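Local coordinates for succinate dehydrogenase subunit A (Mycolicibacterium smegmatis, PDB 7D6V), which is the FAD-binding flavoprotein subunit of a respiratory succinate dehydrogenase and probably oxidises succinate to fumarate, passing the electrons toward quinone, at residues S173-I178 against L536-R541. Numbering follows the deposited sequence.
With FAD (flavin-adenine dinucleotide), chain D.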
loop_
_atom_site.group_PDB
_atom_site.type_symbol
_atom_site.label_atom_id
_atom_site.label_comp_id
_atom_site.label_asym_id
_atom_site.label_seq_id
_atom_site.Cartn_x
_atom_site.Cartn_y
_atom_site.Cartn_z
ATOM N N SER A 173 8.366 14.429 -15.332
ATOM C CA SER A 173 9.321 15.110 -14.470
ATOM C C SER A 173 9.557 16.519 -14.990
ATOM O O SER A 173 9.865 16.703 -16.170
ATOM C CB SER A 173 10.638 14.336 -14.404
ATOM O OG SER A 173 11.588 15.008 -13.600
ATOM N N ILE A 174 9.412 17.505 -14.111
ATOM C CA ILE A 174 9.598 18.910 -14.456
ATOM C C ILE A 174 11.026 19.305 -14.117
ATOM O O ILE A 174 11.497 19.066 -13.000
ATOM C CB ILE A 174 8.588 19.805 -13.718
ATOM C CG1 ILE A 174 7.162 19.485 -14.165
ATOM C CG2 ILE A 174 8.903 21.268 -13.954
ATOM C CD1 ILE A 174 6.900 19.754 -15.627
ATOM N N THR A 175 11.720 19.908 -15.083
ATOM C CA THR A 175 13.119 20.266 -14.914
ATOM C C THR A 175 13.375 21.764 -14.861
ATOM O O THR A 175 14.457 22.168 -14.428
ATOM C CB THR A 175 13.968 19.665 -16.044
ATOM O OG1 THR A 175 13.695 20.351 -17.270
ATOM C CG2 THR A 175 13.654 18.193 -16.218
ATOM N N GLU A 176 12.426 22.592 -15.288
ATOM C CA GLU A 176 12.627 24.032 -15.294
ATOM C C GLU A 176 11.285 24.733 -15.162
ATOM O O GLU A 176 10.242 24.200 -15.543
ATOM C CB GLU A 176 13.338 24.491 -16.572
ATOM C CG GLU A 176 13.996 25.855 -16.476
ATOM C CD GLU A 176 15.264 25.833 -15.643
ATOM O OE1 GLU A 176 15.171 25.898 -14.399
ATOM O OE2 GLU A 176 16.359 25.744 -16.235
ATOM N N LEU A 177 11.325 25.941 -14.612
ATOM C CA LEU A 177 10.182 26.843 -14.587
ATOM C C LEU A 177 10.479 28.022 -15.499
ATOM O O LEU A 177 11.538 28.647 -15.382
ATOM C CB LEU A 177 9.884 27.328 -13.167
ATOM C CG LEU A 177 9.474 26.273 -12.141
ATOM C CD1 LEU A 177 9.159 26.923 -10.811
ATOM C CD2 LEU A 177 8.285 25.482 -12.642
ATOM N N ILE A 178 9.558 28.319 -16.396
ATOM C CA ILE A 178 9.745 29.367 -17.390
ATOM C C ILE A 178 9.188 30.674 -16.849
ATOM O O ILE A 178 8.098 30.713 -16.269
ATOM C CB ILE A 178 9.079 28.983 -18.724
ATOM C CG1 ILE A 178 9.543 27.595 -19.169
ATOM C CG2 ILE A 178 9.391 30.013 -19.791
ATOM C CD1 ILE A 178 11.020 27.502 -19.448
ATOM N N LEU A 536 18.793 10.320 -13.254
ATOM C CA LEU A 536 19.663 10.593 -12.117
ATOM C C LEU A 536 20.612 11.747 -12.413
ATOM O O LEU A 536 20.862 12.595 -11.547
ATOM C CB LEU A 536 20.443 9.334 -11.746
ATOM C CG LEU A 536 21.319 9.408 -10.498
ATOM C CD1 LEU A 536 20.506 9.868 -9.304
ATOM C CD2 LEU A 536 21.961 8.068 -10.227
ATOM N N ALA A 537 21.153 11.793 -13.632
ATOM C CA ALA A 537 22.025 12.897 -14.014
ATOM C C ALA A 537 21.286 14.226 -13.959
ATOM O O ALA A 537 21.871 15.256 -13.607
ATOM C CB ALA A 537 22.592 12.658 -15.410
ATOM N N ILE A 538 20.003 14.227 -14.317
ATOM C CA ILE A 538 19.222 15.457 -14.230
ATOM C C ILE A 538 18.956 15.829 -12.773
ATOM O O ILE A 538 19.079 16.996 -12.389
ATOM C CB ILE A 538 17.915 15.318 -15.031
ATOM C CG1 ILE A 538 18.219 15.175 -16.520
ATOM C CG2 ILE A 538 17.014 16.517 -14.802
ATOM C CD1 ILE A 538 17.043 14.683 -17.325
ATOM N N ASP A 539 18.587 14.849 -11.942
ATOM C CA ASP A 539 18.303 15.112 -10.532
ATOM C C ASP A 539 19.530 15.574 -9.753
ATOM O O ASP A 539 19.382 16.240 -8.717
ATOM C CB ASP A 539 17.737 13.859 -9.862
ATOM C CG ASP A 539 16.379 13.468 -10.401
ATOM O OD1 ASP A 539 15.554 14.369 -10.661
ATOM O OD2 ASP A 539 16.128 12.254 -10.548
ATOM N N MET A 540 20.729 15.213 -10.214
ATOM C CA MET A 540 21.933 15.509 -9.450
ATOM C C MET A 540 22.169 17.007 -9.302
ATOM O O MET A 540 22.737 17.440 -8.297
ATOM C CB MET A 540 23.140 14.842 -10.103
ATOM C CG MET A 540 23.519 13.502 -9.490
ATOM S SD MET A 540 23.765 13.581 -7.709
ATOM C CE MET A 540 25.399 14.303 -7.636
ATOM N N ARG A 541 21.741 17.818 -10.273
ATOM C CA ARG A 541 21.962 19.258 -10.158
ATOM C C ARG A 541 21.100 19.865 -9.054
ATOM O O ARG A 541 21.576 20.697 -8.266
ATOM C CB ARG A 541 21.718 19.936 -11.512
ATOM C CG ARG A 541 20.264 20.068 -11.934
ATOM C CD ARG A 541 20.131 20.569 -13.361
ATOM N NE ARG A 541 20.389 22.000 -13.490
ATOM C CZ ARG A 541 19.496 22.884 -13.925
ATOM N NH1 ARG A 541 18.281 22.488 -14.271
ATOM N NH2 ARG A 541 19.819 24.164 -14.016
HETATM P PA FAD D . 4.728 13.714 -1.405
HETATM O O1A FAD D . 3.327 13.237 -1.504
HETATM O O2A FAD D . 5.706 12.936 -0.614
HETATM O O5B FAD D . 5.304 13.778 -2.893
HETATM C C5B FAD D . 5.401 14.970 -3.651
HETATM C C4B FAD D . 4.984 14.703 -5.087
HETATM O O4B FAD D . 5.702 15.552 -5.976
HETATM C C3B FAD D . 5.258 13.298 -5.563
HETATM O O3B FAD D . 4.115 12.871 -6.289
HETATM C C2B FAD D . 6.404 13.441 -6.530
HETATM O O2B FAD D . 6.387 12.455 -7.555
HETATM C C1B FAD D . 6.153 14.807 -7.096
HETATM N N9A FAD D . 7.385 15.390 -7.650
HETATM C C8A FAD D . 8.528 15.599 -6.998
HETATM N N7A FAD D . 9.446 16.153 -7.811
HETATM C C5A FAD D . 8.883 16.300 -9.014
HETATM C C6A FAD D . 9.289 16.818 -10.329
HETATM N N6A FAD D . 10.521 17.307 -10.537
HETATM N N1A FAD D . 8.389 16.785 -11.318
HETATM C C2A FAD D . 7.153 16.311 -11.143
HETATM N N3A FAD D . 6.720 15.827 -9.981
HETATM C C4A FAD D . 7.523 15.796 -8.901
HETATM N N1 FAD D . 4.253 12.414 8.709
HETATM C C2 FAD D . 3.328 12.280 9.680
HETATM O O2 FAD D . 2.698 13.280 10.035
HETATM N N3 FAD D . 3.058 11.120 10.280
HETATM C C4 FAD D . 3.694 10.002 9.960
HETATM O O4 FAD D . 3.425 8.936 10.529
HETATM C C4X FAD D . 4.726 10.050 8.911
HETATM N N5 FAD D . 5.405 8.955 8.538
HETATM C C5X FAD D . 6.336 9.033 7.575
HETATM C C6 FAD D . 7.026 7.893 7.200
HETATM C C7 FAD D . 7.989 7.963 6.212
HETATM C C7M FAD D . 8.746 6.736 5.799
HETATM C C8 FAD D . 8.280 9.255 5.557
HETATM C C8M FAD D . 9.325 9.332 4.484
HETATM C C9 FAD D . 7.592 10.397 5.923
HETATM C C9A FAD D . 6.632 10.326 6.911
HETATM N N10 FAD D . 5.937 11.479 7.286
HETATM C C10 FAD D . 4.971 11.361 8.288
HETATM C "C1'" FAD D . 6.197 12.761 6.641
HETATM C "C2'" FAD D . 5.078 13.066 5.652
HETATM O "O2'" FAD D . 4.636 11.865 5.024
HETATM C "C3'" FAD D . 5.521 14.004 4.545
HETATM O "O3'" FAD D . 5.835 15.265 5.118
HETATM C "C4'" FAD D . 4.409 14.195 3.527
HETATM O "O4'" FAD D . 4.084 12.946 2.932
HETATM C "C5'" FAD D . 4.794 15.156 2.419
HETATM O "O5'" FAD D . 3.778 15.094 1.431
HETATM P P FAD D . 3.798 15.988 0.111
HETATM O O1P FAD D . 2.426 15.948 -0.462
HETATM O O2P FAD D . 4.404 17.311 0.414
HETATM O O3P FAD D . 4.809 15.228 -0.882
#
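The backbones of strand 173-178 and helix 536-541 come nearest at Thr175 and Ile538, whose CA atoms are 7.8 Å apart. The segment axes come within 10.2 Å and cross at 42°, so strand and helix run roughly the same way. No hydrogen bond joins them. Thr175 and Glu176 together stand opposite Phe188 in the sheet, forming a classic beta bulge. The nonpolar touch is methyl to methyl: Thr175 CG2 lies 4.0 Å from Ile538 CG2. With chi1 71°, Thr175 OG1 sits between the backbone N and the carbonyl carbon, and CG2, anti to the carbonyl carbon, meets Ile538. Tyr190 packs against both side chains. Arg541 reaches over from the next helical turn, its chain bent at chi3. Its NH1 stays 3.8 Å from Thr175 O, which lies at the guanidinium edge, near the plane. Glu176 OE2 is 4.3 Å from Arg541 NH1, too far for a salt bridge. Arg235 lies close to Arg541 and forms a weak, long ion pair with Glu176; Arg541 NH2 bonds weakly to Pro590 O. On the strand, Ile174 N donates to FAD N1A (3.1 Å, 172°), and FAD N6A donates to Ile174 O (3.2 Å). The contact thus joins the adenine-binding strand to the C-terminal helical region through loose van der Waals packing, while the Glu176 carboxylate probably offsets the like charges of Arg541 and Arg235.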